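Local coordinates for tRNA threonylcarbamoyladenosine dehydratase (PDB 4D79), which catalyses the ATP-dependent dehydration of threonylcarbamoyladenosine at position 37 of tRNA to its cyclic form, and can accept sulfur from the desulfurase CsdA in vitro, at residues T167-T172 with G197-D202; K135-A140 with S187-V192; A29-C34 with G121-I126; L59-D64 with D106-P111. All coordinates share one frame; numbering follows the deposited sequence.

Contact 1: T167-T172 with G197-D202; sequences TDLAKT and GKLGVD
The carboxylate of D168 reaches into the bend of 197-202 and gathers the backbone amides there. OD2 takes the N-H of L199 on its syn side, at 2.8 Å and a fairly straight 164°. It also takes the N-H of A170, two residues on in its own segment, from above the carboxylate plane; that bond closes an Asx turn. V201 N meets OD1 from above the carboxylate plane at 3.3 Å; G200 N adds a weak bond, while a water donates to it and to OD1 of D202, whose OD2 is hydrogen-bonded to H255. Chi1 of -173°, with CG beside the residue's own carbonyl carbon, carries the carboxylate across to these donors.

Backbone pairing is brief. L169 N gives its hydrogen to V201 O over 2.8 Å, and D168 faces D202 as an antiparallel non-hydrogen-bonded pair where strand 164-168 leaves the start of strand 202-206.

Apolar packing completes the contact: L169 CG lies 3.9 Å from L199 CD1, and its CB meets CB of V201. L169 also packs on helix 176-189, and V201 on helix 132-144.

The lysines behave differently. K171 and K198 cross with their NZ atoms 3.9 Å apart, a like-charge approach; both lysines also touch crystal neighbours.

K198 NZ stays 6.0 Å from D168 OD1; the buried carboxylate is held by peptide N-H groups and not by this lysine, a setting that probably helps keep it ionised.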
loop_
_atom_site.group_PDB
_atom_site.type_symbol
_atom_site.label_atom_id
_atom_site.label_comp_id
_atom_site.label_asym_id
_atom_site.label_seq_id
_atom_site.Cartn_x
_atom_site.Cartn_y
_atom_site.Cartn_z
ATOM N N THR B 167 -6.261 6.444 15.788
ATOM C CA THR B 167 -6.802 7.081 16.972
ATOM C C THR B 167 -7.235 5.992 17.965
ATOM O O THR B 167 -7.174 4.787 17.692
ATOM C CB THR B 167 -7.969 8.017 16.586
ATOM O OG1 THR B 167 -8.250 8.936 17.648
ATOM C CG2 THR B 167 -9.216 7.245 16.269
ATOM N N ASP B 168 -7.679 6.429 19.129
ATOM C CA ASP B 168 -8.188 5.482 20.103
ATOM C C ASP B 168 -9.479 4.870 19.583
ATOM O O ASP B 168 -10.319 5.564 18.997
ATOM C CB ASP B 168 -8.451 6.157 21.432
ATOM C CG ASP B 168 -8.824 5.164 22.514
ATOM O OD1 ASP B 168 -7.889 4.611 23.145
ATOM O OD2 ASP B 168 -10.036 4.909 22.727
ATOM N N LEU B 169 -9.628 3.564 19.816
ATOM C CA LEU B 169 -10.779 2.816 19.306
ATOM C C LEU B 169 -12.092 3.469 19.690
ATOM O O LEU B 169 -13.063 3.390 18.929
ATOM C CB LEU B 169 -10.720 1.361 19.798
ATOM C CG LEU B 169 -11.914 0.449 19.442
ATOM C CD1 LEU B 169 -12.106 0.351 17.917
ATOM C CD2 LEU B 169 -11.727 -0.964 20.091
ATOM N N ALA B 170 -12.139 4.146 20.842
ATOM C CA ALA B 170 -13.358 4.825 21.267
ATOM C C ALA B 170 -13.778 5.963 20.349
ATOM O O ALA B 170 -14.951 6.374 20.406
ATOM C CB ALA B 170 -13.203 5.410 22.664
ATOM N N LYS B 171 -12.844 6.528 19.586
ATOM C CA LYS B 171 -13.049 7.774 18.852
ATOM C C LYS B 171 -13.123 7.577 17.343
ATOM O O LYS B 171 -13.148 8.556 16.597
ATOM C CB LYS B 171 -11.970 8.796 19.219
ATOM C CG LYS B 171 -11.938 9.079 20.725
ATOM C CD LYS B 171 -11.126 10.319 21.117
ATOM C CE LYS B 171 -9.622 10.182 20.971
ATOM N NZ LYS B 171 -8.944 11.445 21.422
ATOM N N THR B 172 -13.199 6.348 16.867
ATOM C CA THR B 172 -13.367 6.143 15.446
ATOM C C THR B 172 -14.759 6.603 14.982
ATOM O O THR B 172 -15.740 6.588 15.736
ATOM C CB THR B 172 -13.153 4.670 15.104
ATOM O OG1 THR B 172 -14.209 3.892 15.652
ATOM C CG2 THR B 172 -11.811 4.181 15.638
ATOM N N GLY B 197 -12.568 8.935 28.332
ATOM C CA GLY B 197 -13.333 8.490 27.186
ATOM C C GLY B 197 -12.551 7.633 26.216
ATOM O O GLY B 197 -12.907 7.560 25.041
ATOM N N LYS B 198 -11.510 6.956 26.679
ATOM C CA LYS B 198 -10.656 6.173 25.798
ATOM C C LYS B 198 -10.709 4.724 26.253
ATOM O O LYS B 198 -10.949 4.432 27.431
ATOM C CB LYS B 198 -9.234 6.699 25.812
ATOM C CG LYS B 198 -9.094 8.068 25.166
ATOM C CD LYS B 198 -7.650 8.578 25.134
ATOM C CE LYS B 198 -7.555 9.900 24.376
ATOM N NZ LYS B 198 -6.168 10.269 23.970
ATOM N N LEU B 199 -10.564 3.825 25.291
ATOM C CA LEU B 199 -10.437 2.405 25.562
ATOM C C LEU B 199 -8.993 1.945 25.735
ATOM O O LEU B 199 -8.767 0.810 26.176
ATOM C CB LEU B 199 -11.078 1.611 24.430
ATOM C CG LEU B 199 -12.604 1.646 24.402
ATOM C CD1 LEU B 199 -13.177 1.121 23.061
ATOM C CD2 LEU B 199 -13.201 0.864 25.589
ATOM N N GLY B 200 -8.017 2.788 25.420
ATOM C CA GLY B 200 -6.631 2.363 25.476
ATOM C C GLY B 200 -6.297 1.348 24.410
ATOM O O GLY B 200 -5.528 0.418 24.661
ATOM N N VAL B 201 -6.889 1.476 23.230
ATOM C CA VAL B 201 -6.611 0.595 22.100
ATOM C C VAL B 201 -6.416 1.472 20.857
ATOM O O VAL B 201 -7.299 2.258 20.505
ATOM C CB VAL B 201 -7.746 -0.420 21.859
ATOM C CG1 VAL B 201 -7.426 -1.296 20.659
ATOM C CG2 VAL B 201 -8.014 -1.317 23.100
ATOM N N ASP B 202 -5.293 1.303 20.165
ATOM C CA ASP B 202 -4.968 2.113 18.991
ATOM C C ASP B 202 -5.633 1.486 17.779
ATOM O O ASP B 202 -5.492 0.283 17.551
ATOM C CB ASP B 202 -3.465 2.215 18.693
ATOM C CG ASP B 202 -2.670 2.926 19.768
ATOM O OD1 ASP B 202 -3.266 3.648 20.591
ATOM O OD2 ASP B 202 -1.406 2.782 19.775
HETATM O O HOH W 1 -5.317 4.806 22.452
#

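Contact 2: K135-A140 with S187-V192; sequences KAALIA and SDFGVV
F189 of the segment 187-192 lays its ring against three alanines of helix 132-144, and this is the tight part of the contact. A140 CB stands over one face, 4.0 Å from the ring centroid and 29° off the normal, a CH-pi contact that brings it to 3.6 Å from F189 CG. Farther out on the ring, CZ approaches A137 CA obliquely at 3.5 Å, and CE2 meets A136 CB at 3.9 Å. CB of F189 already points at the alanines, and chi1 of -63°, with CG anti to the carbonyl carbon, continues that direction and brings the ring against helix 132-144.

Beyond the ring the packing thins. V191 CG2 comes only to 4.2 Å from A140 CB, while S187, D188 and G190 lie exposed on the solvent side; G190, with positive phi, carries the chain away from the helix. The backbone here is tied down by R144, which donates to F189 O, and by a bond between V191 and L185.

No hydrogen bond joins the two segments. Their cohesion is dispersion between an aromatic ring and methyl groups, and alanine is small enough at all three positions to let the phenyl group come close to the helix backbone itself.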
loop_
_atom_site.group_PDB
_atom_site.type_symbol
_atom_site.label_atom_id
_atom_site.label_comp_id
_atom_site.label_asym_id
_atom_site.label_seq_id
_atom_site.Cartn_x
_atom_site.Cartn_y
_atom_site.Cartn_z
ATOM N N LYS B 135 -12.166 -10.809 17.024
ATOM C CA LYS B 135 -11.501 -9.517 17.133
ATOM C C LYS B 135 -11.587 -8.989 18.556
ATOM O O LYS B 135 -10.584 -8.549 19.127
ATOM C CB LYS B 135 -12.139 -8.532 16.148
ATOM C CG LYS B 135 -11.321 -7.306 15.843
ATOM C CD LYS B 135 -11.956 -6.564 14.666
ATOM C CE LYS B 135 -11.131 -5.370 14.240
ATOM N NZ LYS B 135 -9.885 -5.747 13.514
ATOM N N ALA B 136 -12.789 -9.015 19.136
ATOM C CA ALA B 136 -12.977 -8.576 20.513
ATOM C C ALA B 136 -12.136 -9.411 21.479
ATOM O O ALA B 136 -11.466 -8.860 22.350
ATOM C CB ALA B 136 -14.457 -8.652 20.877
ATOM N N ALA B 137 -12.109 -10.728 21.291
ATOM C CA ALA B 137 -11.335 -11.600 22.164
ATOM C C ALA B 137 -9.837 -11.289 22.073
ATOM O O ALA B 137 -9.133 -11.270 23.093
ATOM C CB ALA B 137 -11.605 -13.053 21.789
ATOM N N LEU B 138 -9.330 -11.038 20.860
ATOM C CA LEU B 138 -7.921 -10.699 20.718
ATOM C C LEU B 138 -7.626 -9.365 21.394
ATOM O O LEU B 138 -6.664 -9.240 22.158
ATOM C CB LEU B 138 -7.520 -10.652 19.231
ATOM C CG LEU B 138 -6.060 -10.290 18.915
ATOM C CD1 LEU B 138 -5.152 -11.369 19.478
ATOM C CD2 LEU B 138 -5.842 -10.131 17.418
ATOM N N ILE B 139 -8.461 -8.357 21.135
ATOM C CA ILE B 139 -8.205 -7.020 21.668
ATOM C C ILE B 139 -8.261 -7.016 23.184
ATOM O O ILE B 139 -7.397 -6.424 23.843
ATOM C CB ILE B 139 -9.189 -6.009 21.055
ATOM C CG1 ILE B 139 -8.815 -5.790 19.587
ATOM C CG2 ILE B 139 -9.196 -4.658 21.818
ATOM C CD1 ILE B 139 -9.870 -5.085 18.857
ATOM N N ALA B 140 -9.294 -7.648 23.758
ATOM C CA ALA B 140 -9.439 -7.684 25.208
ATOM C C ALA B 140 -8.232 -8.354 25.860
ATOM O O ALA B 140 -7.677 -7.835 26.833
ATOM C CB ALA B 140 -10.752 -8.381 25.573
ATOM N N SER B 187 -19.951 -5.743 26.314
ATOM C CA SER B 187 -20.894 -6.753 26.783
ATOM C C SER B 187 -20.192 -8.058 27.143
ATOM O O SER B 187 -20.560 -8.704 28.130
ATOM C CB SER B 187 -21.985 -6.982 25.732
ATOM O OG SER B 187 -21.441 -7.507 24.531
ATOM N N ASP B 188 -19.183 -8.467 26.368
ATOM C CA ASP B 188 -18.569 -9.783 26.542
ATOM C C ASP B 188 -17.301 -9.786 27.389
ATOM O O ASP B 188 -16.889 -10.864 27.832
ATOM C CB ASP B 188 -18.216 -10.406 25.183
ATOM C CG ASP B 188 -19.426 -10.924 24.452
ATOM O OD1 ASP B 188 -20.524 -10.400 24.709
ATOM O OD2 ASP B 188 -19.284 -11.849 23.627
ATOM N N PHE B 189 -16.645 -8.643 27.578
ATOM C CA PHE B 189 -15.346 -8.590 28.242
ATOM C C PHE B 189 -15.229 -7.489 29.281
ATOM O O PHE B 189 -14.153 -7.333 29.874
ATOM C CB PHE B 189 -14.222 -8.422 27.198
ATOM C CG PHE B 189 -14.117 -9.579 26.250
ATOM C CD1 PHE B 189 -13.387 -10.709 26.606
ATOM C CD2 PHE B 189 -14.777 -9.561 25.036
ATOM C CE1 PHE B 189 -13.307 -11.782 25.759
ATOM C CE2 PHE B 189 -14.701 -10.640 24.179
ATOM C CZ PHE B 189 -13.963 -11.744 24.536
ATOM N N GLY B 190 -16.283 -6.714 29.501
ATOM C CA GLY B 190 -16.246 -5.654 30.477
ATOM C C GLY B 190 -15.316 -4.525 30.130
ATOM O O GLY B 190 -14.956 -3.743 31.013
ATOM N N VAL B 191 -14.911 -4.416 28.867
ATOM C CA VAL B 191 -14.000 -3.364 28.426
ATOM C C VAL B 191 -14.825 -2.132 28.088
ATOM O O VAL B 191 -15.621 -2.147 27.143
ATOM C CB VAL B 191 -13.165 -3.823 27.221
ATOM C CG1 VAL B 191 -12.294 -2.698 26.723
ATOM C CG2 VAL B 191 -12.310 -5.021 27.589
ATOM N N VAL B 192 -14.602 -1.053 28.840
ATOM C CA VAL B 192 -15.371 0.178 28.729
ATOM C C VAL B 192 -14.406 1.352 28.788
ATOM O O VAL B 192 -13.271 1.231 29.260
ATOM C CB VAL B 192 -16.417 0.289 29.855
ATOM C CG1 VAL B 192 -17.430 -0.826 29.728
ATOM C CG2 VAL B 192 -15.722 0.239 31.215
#

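Contact 3: A29-C34 with G121-I126; sequences ADAHIC and GYSYVI
In the Rossmann-type sheet of this ThiF-family protein, strands 32-36 and 124-127 are parallel neighbours, and H32 to C34 run beside Y122 to I126. S123 ties the two chains: H32 N donates to S123 OG at 2.9 Å, and S123 N returns a bond to H32 O at 2.7 Å. Its side chain thus stands in for a backbone acceptor.

The Y122 ring packs against H32 and C34. An edge of it, led by CE1, points at the face of the H32 imidazole in a T-shaped pair, with centroids 4.9 Å apart and planes at 84°; NE2 of that imidazole is hydrogen-bonded to T58 on the next strand. C34 sits over the face of the same tyrosine, its CB 3.4 Å from the ring centroid and almost on the normal. SG, anti to the backbone N of C34 (chi1 -177°), stays over that face too, in a sulfur-aromatic contact. Replacing Y122 by an alanine would probably open a gap above C34 and leave the face of the H32 imidazole without the edge that packs on it, its rotation restrained mainly by the bond to T58.

I33 and Y124 project to the face of the sheet opposite C34, lying side by side with I33 CG1 3.9 Å from Y124 CB, and helix 242-266 packs on Y124. C34, paired with V125, holds the neighbouring strand through both of its backbone polar atoms: its N donates to Y124 O at 3.1 Å, and its O accepts from I126 N at 2.8 Å and a nearly linear 177°.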
loop_
_atom_site.group_PDB
_atom_site.type_symbol
_atom_site.label_atom_id
_atom_site.label_comp_id
_atom_site.label_asym_id
_atom_site.label_seq_id
_atom_site.Cartn_x
_atom_site.Cartn_y
_atom_site.Cartn_z
ATOM N N ALA B 29 15.180 -6.387 13.467
ATOM C CA ALA B 29 15.641 -7.757 13.241
ATOM C C ALA B 29 15.357 -8.653 14.452
ATOM O O ALA B 29 15.111 -9.856 14.304
ATOM C CB ALA B 29 17.131 -7.767 12.909
ATOM N N ASP B 30 15.380 -8.081 15.641
ATOM C CA ASP B 30 15.158 -8.790 16.895
ATOM C C ASP B 30 13.678 -8.912 17.237
ATOM O O ASP B 30 13.328 -9.597 18.215
ATOM C CB ASP B 30 15.836 -8.046 18.043
ATOM C CG ASP B 30 17.327 -8.155 18.030
ATOM O OD1 ASP B 30 17.824 -9.096 17.422
ATOM O OD2 ASP B 30 17.998 -7.366 18.726
ATOM N N ALA B 31 12.806 -8.272 16.462
ATOM C CA ALA B 31 11.388 -8.215 16.806
ATOM C C ALA B 31 10.657 -9.439 16.298
ATOM O O ALA B 31 11.047 -10.072 15.317
ATOM C CB ALA B 31 10.731 -6.958 16.246
ATOM N N HIS B 32 9.583 -9.772 16.985
ATOM C CA HIS B 32 8.692 -10.841 16.564
ATOM C C HIS B 32 7.298 -10.236 16.558
ATOM O O HIS B 32 6.758 -9.916 17.625
ATOM C CB HIS B 32 8.781 -12.063 17.498
ATOM C CG HIS B 32 8.056 -13.262 16.964
ATOM N ND1 HIS B 32 8.063 -14.495 17.591
ATOM C CD2 HIS B 32 7.284 -13.405 15.855
ATOM C CE1 HIS B 32 7.339 -15.347 16.881
ATOM N NE2 HIS B 32 6.861 -14.711 15.815
ATOM N N ILE B 33 6.718 -10.067 15.367
ATOM C CA ILE B 33 5.410 -9.434 15.224
ATOM C C ILE B 33 4.414 -10.443 14.671
ATOM O O ILE B 33 4.736 -11.253 13.798
ATOM C CB ILE B 33 5.506 -8.160 14.363
ATOM C CG1 ILE B 33 6.345 -7.143 15.142
ATOM C CG2 ILE B 33 4.099 -7.608 14.025
ATOM C CD1 ILE B 33 6.541 -5.823 14.474
ATOM N N CYS B 34 3.224 -10.429 15.252
ATOM C CA CYS B 34 2.142 -11.329 14.901
ATOM C C CYS B 34 1.114 -10.551 14.101
ATOM O O CYS B 34 0.667 -9.487 14.540
ATOM C CB CYS B 34 1.521 -11.909 16.180
ATOM S SG CYS B 34 0.229 -13.109 15.889
ATOM N N GLY B 121 5.049 -14.143 23.329
ATOM C CA GLY B 121 5.748 -12.922 23.686
ATOM C C GLY B 121 6.087 -12.074 22.471
ATOM O O GLY B 121 7.252 -11.912 22.106
ATOM N N TYR B 122 5.073 -11.543 21.821
ATOM C CA TYR B 122 5.293 -10.744 20.615
ATOM C C TYR B 122 5.755 -9.341 20.961
ATOM O O TYR B 122 5.289 -8.749 21.937
ATOM C CB TYR B 122 4.013 -10.678 19.803
ATOM C CG TYR B 122 3.598 -12.031 19.304
ATOM C CD1 TYR B 122 4.381 -12.726 18.393
ATOM C CD2 TYR B 122 2.420 -12.608 19.724
ATOM C CE1 TYR B 122 4.020 -13.967 17.948
ATOM C CE2 TYR B 122 2.037 -13.853 19.269
ATOM C CZ TYR B 122 2.833 -14.525 18.391
ATOM O OH TYR B 122 2.444 -15.762 17.945
ATOM N N SER B 123 6.640 -8.792 20.120
ATOM C CA SER B 123 6.944 -7.364 20.173
ATOM C C SER B 123 5.727 -6.503 19.850
ATOM O O SER B 123 5.617 -5.378 20.342
ATOM C CB SER B 123 8.052 -7.007 19.181
ATOM O OG SER B 123 9.119 -7.926 19.234
ATOM N N TYR B 124 4.842 -6.981 18.983
ATOM C CA TYR B 124 3.665 -6.237 18.571
ATOM C C TYR B 124 2.679 -7.220 17.963
ATOM O O TYR B 124 3.076 -8.192 17.320
ATOM C CB TYR B 124 3.990 -5.133 17.528
ATOM C CG TYR B 124 3.473 -3.767 17.951
ATOM C CD1 TYR B 124 2.137 -3.388 17.726
ATOM C CD2 TYR B 124 4.301 -2.872 18.575
ATOM C CE1 TYR B 124 1.679 -2.146 18.139
ATOM C CE2 TYR B 124 3.858 -1.655 18.997
ATOM C CZ TYR B 124 2.552 -1.283 18.756
ATOM O OH TYR B 124 2.148 -0.068 19.226
ATOM N N VAL B 125 1.395 -6.915 18.103
ATOM C CA VAL B 125 0.327 -7.654 17.435
ATOM C C VAL B 125 -0.415 -6.696 16.503
ATOM O O VAL B 125 -0.824 -5.611 16.915
ATOM C CB VAL B 125 -0.639 -8.302 18.449
ATOM C CG1 VAL B 125 -1.776 -9.033 17.725
ATOM C CG2 VAL B 125 0.135 -9.294 19.359
ATOM N N ILE B 126 -0.586 -7.101 15.258
ATOM C CA ILE B 126 -1.359 -6.355 14.270
ATOM C C ILE B 126 -2.660 -7.123 14.037
ATOM O O ILE B 126 -2.672 -8.269 13.555
ATOM C CB ILE B 126 -0.576 -6.135 12.969
ATOM C CG1 ILE B 126 0.689 -5.311 13.254
ATOM C CG2 ILE B 126 -1.465 -5.443 11.926
ATOM C CD1 ILE B 126 1.535 -5.076 12.084
#

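Contact 4: L59-D64 with D106-P111; sequences LIDMDD and DDFVTP. With ATP (adenosine-5'-triphosphate), chain K.
The chains cross steeply at M62 and D107, their CA atoms 4.6 Å apart and their end-to-end directions 108° apart. No hydrogen bond passes between them; D61 O receives only a CA-H...O contact from D106, and I60 CG2 rests 3.4 Å from D107 O.

Both instead grip ATP. D61 clasps the ribose with its two oxygens, OD1 on O2' at 2.6 Å and OD2 on O3' at 2.7 Å, while OD1 also takes D63 N in an Asx turn and OD2 accepts from I38 N. V109 reads the adenine edge with its backbone: its N donates to N1 at 2.9 Å, and its O accepts from N6 at 3.2 Å. The F108 ring lies beside the adenine, CD1 3.4 Å from C5. M62 SD approaches this ring obliquely in a Met-aromatic contact; its CG is modelled too close to be trusted. A serine in place of F108 would probably bare that flank of the adenine and take from M62 its aromatic neighbour.

Strand 56-60 runs between strands 32-36 and 101-105, so I60 touches C34; from 106-111, V109 reaches V36, while helix 85-96 packs on L59 and N113 secures 106-111 ahead of helix 114-118.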
loop_
_atom_site.group_PDB
_atom_site.type_symbol
_atom_site.label_atom_id
_atom_site.label_comp_id
_atom_site.label_asym_id
_atom_site.label_seq_id
_atom_site.Cartn_x
_atom_site.Cartn_y
_atom_site.Cartn_z
ATOM N N LEU B 59 1.976 -15.501 11.341
ATOM C CA LEU B 59 0.774 -15.261 10.556
ATOM C C LEU B 59 -0.310 -16.199 11.057
ATOM O O LEU B 59 -0.127 -17.419 11.039
ATOM C CB LEU B 59 1.019 -15.516 9.066
ATOM C CG LEU B 59 2.194 -14.795 8.434
ATOM C CD1 LEU B 59 2.351 -15.144 6.948
ATOM C CD2 LEU B 59 2.060 -13.303 8.627
ATOM N N ILE B 60 -1.446 -15.641 11.463
ATOM C CA ILE B 60 -2.557 -16.450 11.980
ATOM C C ILE B 60 -3.776 -16.252 11.087
ATOM O O ILE B 60 -4.365 -15.168 11.056
ATOM C CB ILE B 60 -2.897 -16.125 13.441
ATOM C CG1 ILE B 60 -1.629 -16.141 14.279
ATOM C CG2 ILE B 60 -3.939 -17.155 13.961
ATOM C CD1 ILE B 60 -1.855 -16.082 15.791
ATOM N N ASP B 61 -4.184 -17.327 10.416
ATOM C CA ASP B 61 -5.367 -17.363 9.558
ATOM C C ASP B 61 -5.595 -18.823 9.185
ATOM O O ASP B 61 -4.634 -19.558 8.989
ATOM C CB ASP B 61 -5.162 -16.515 8.293
ATOM C CG ASP B 61 -6.459 -15.999 7.685
ATOM O OD1 ASP B 61 -7.482 -16.718 7.685
ATOM O OD2 ASP B 61 -6.446 -14.852 7.195
ATOM N N MET B 62 -6.860 -19.242 9.034
ATOM C CA MET B 62 -7.076 -20.573 8.459
ATOM C C MET B 62 -7.855 -20.518 7.157
ATOM O O MET B 62 -8.265 -21.572 6.642
ATOM C CB MET B 62 -7.733 -21.538 9.467
ATOM C CG MET B 62 -9.139 -21.285 9.875
ATOM S SD MET B 62 -9.700 -22.472 11.130
ATOM C CE MET B 62 -9.043 -24.016 10.509
ATOM N N ASP B 63 -8.026 -19.338 6.564
ATOM C CA ASP B 63 -8.809 -19.266 5.337
ATOM C C ASP B 63 -7.928 -19.545 4.122
ATOM O O ASP B 63 -6.693 -19.494 4.185
ATOM C CB ASP B 63 -9.487 -17.900 5.204
ATOM C CG ASP B 63 -10.646 -17.911 4.216
ATOM O OD1 ASP B 63 -11.116 -19.009 3.836
ATOM O OD2 ASP B 63 -11.089 -16.813 3.816
ATOM N N ASP B 64 -8.594 -19.874 3.018
ATOM C CA ASP B 64 -7.967 -20.176 1.742
ATOM C C ASP B 64 -8.075 -18.985 0.794
ATOM O O ASP B 64 -9.001 -18.175 0.899
ATOM C CB ASP B 64 -8.632 -21.394 1.095
ATOM C CG ASP B 64 -8.472 -22.666 1.909
ATOM O OD1 ASP B 64 -7.500 -22.785 2.683
ATOM O OD2 ASP B 64 -9.326 -23.563 1.759
ATOM N N ASP B 106 -2.243 -22.092 11.537
ATOM C CA ASP B 106 -3.357 -22.388 10.640
ATOM C C ASP B 106 -4.617 -22.570 11.490
ATOM O O ASP B 106 -5.093 -23.679 11.722
ATOM C CB ASP B 106 -3.044 -23.629 9.815
ATOM C CG ASP B 106 -4.129 -23.959 8.820
ATOM O OD1 ASP B 106 -4.961 -23.076 8.535
ATOM O OD2 ASP B 106 -4.166 -25.112 8.340
ATOM N N ASP B 107 -5.168 -21.449 11.952
ATOM C CA ASP B 107 -6.256 -21.453 12.924
ATOM C C ASP B 107 -6.852 -20.054 12.974
ATOM O O ASP B 107 -6.286 -19.101 12.432
ATOM C CB ASP B 107 -5.746 -21.879 14.310
ATOM C CG ASP B 107 -6.846 -22.433 15.224
ATOM O OD1 ASP B 107 -8.031 -22.496 14.836
ATOM O OD2 ASP B 107 -6.509 -22.817 16.358
ATOM N N PHE B 108 -8.003 -19.954 13.631
ATOM C CA PHE B 108 -8.640 -18.698 13.991
ATOM C C PHE B 108 -8.503 -18.465 15.497
ATOM O O PHE B 108 -8.539 -19.403 16.287
ATOM C CB PHE B 108 -10.139 -18.703 13.646
ATOM C CG PHE B 108 -10.451 -18.756 12.174
ATOM C CD1 PHE B 108 -9.852 -17.882 11.269
ATOM C CD2 PHE B 108 -11.385 -19.671 11.701
ATOM C CE1 PHE B 108 -10.174 -17.939 9.912
ATOM C CE2 PHE B 108 -11.710 -19.729 10.355
ATOM C CZ PHE B 108 -11.103 -18.866 9.461
ATOM N N VAL B 109 -8.373 -17.198 15.885
ATOM C CA VAL B 109 -8.310 -16.850 17.294
ATOM C C VAL B 109 -9.696 -16.975 17.914
ATOM O O VAL B 109 -10.707 -16.626 17.293
ATOM C CB VAL B 109 -7.734 -15.437 17.468
ATOM C CG1 VAL B 109 -7.965 -14.905 18.876
ATOM C CG2 VAL B 109 -6.244 -15.449 17.146
ATOM N N THR B 110 -9.752 -17.541 19.112
ATOM C CA THR B 110 -11.001 -17.644 19.875
ATOM C C THR B 110 -10.730 -17.234 21.318
ATOM O O THR B 110 -9.565 -17.168 21.731
ATOM C CB THR B 110 -11.572 -19.062 19.838
ATOM O OG1 THR B 110 -10.781 -19.896 20.685
ATOM C CG2 THR B 110 -11.604 -19.620 18.431
ATOM N N PRO B 111 -11.756 -16.969 22.133
ATOM C CA PRO B 111 -11.477 -16.745 23.562
ATOM C C PRO B 111 -10.753 -17.916 24.207
ATOM O O PRO B 111 -9.942 -17.718 25.122
ATOM C CB PRO B 111 -12.872 -16.517 24.162
ATOM C CG PRO B 111 -13.696 -16.031 23.012
ATOM C CD PRO B 111 -13.174 -16.748 21.801
HETATM P PG ATP K . -14.254 -13.125 2.154
HETATM O O1G ATP K . -15.115 -12.763 0.968
HETATM O O2G ATP K . -13.456 -14.396 1.985
HETATM O O3G ATP K . -14.949 -12.965 3.485
HETATM P PB ATP K . -12.006 -11.818 3.294
HETATM O O1B ATP K . -12.634 -12.007 4.657
HETATM O O2B ATP K . -10.743 -12.554 2.885
HETATM O O3B ATP K . -13.130 -11.976 2.150
HETATM P PA ATP K . -10.989 -9.354 4.205
HETATM O O1A ATP K . -12.111 -8.861 5.113
HETATM O O2A ATP K . -10.184 -8.346 3.428
HETATM O O3A ATP K . -11.698 -10.259 3.090
HETATM O "O5'" ATP K . -9.988 -10.356 5.003
HETATM C "C5'" ATP K . -10.120 -10.698 6.397
HETATM C "C4'" ATP K . -9.188 -11.809 6.900
HETATM O "O4'" ATP K . -9.200 -11.949 8.357
HETATM C "C3'" ATP K . -9.569 -13.177 6.346
HETATM O "O3'" ATP K . -8.470 -13.803 5.664
HETATM C "C2'" ATP K . -9.954 -13.980 7.575
HETATM O "O2'" ATP K . -9.680 -15.365 7.424
HETATM C "C1'" ATP K . -9.140 -13.360 8.698
HETATM N N9 ATP K . -9.664 -13.787 10.034
HETATM C C8 ATP K . -10.973 -13.688 10.379
HETATM N N7 ATP K . -11.213 -14.156 11.633
HETATM C C5 ATP K . -10.038 -14.576 12.110
HETATM C C6 ATP K . -9.617 -15.160 13.389
HETATM N N6 ATP K . -10.534 -15.385 14.332
HETATM N N1 ATP K . -8.335 -15.485 13.571
HETATM C C2 ATP K . -7.420 -15.282 12.596
HETATM N N3 ATP K . -7.735 -14.748 11.395
HETATM C C4 ATP K . -9.011 -14.359 11.078
#

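Contacts 3 and 4 share the parallel part of the sheet, and contact 4 holds the ATP; their centres are about 17 Å apart on neighbouring strands 32-36 and 56-60, and C34 SG touches I60 CD1. Contact 4 closes within the span that contact 3 brackets. Contacts 1 and 2 come later in the chain, with alternating segments; their centres are about 13 Å apart, and L199 and V201 pack on V191, V192 and I139. Helix 132-144 joins the pairs: L138 meets V125 of contact 3, and A137 meets P111 of contact 4. Packing thus runs from the ATP site to strand 164-168, outermost on that side within this chain, although contacts 1 and 4 lie about 25 Å apart.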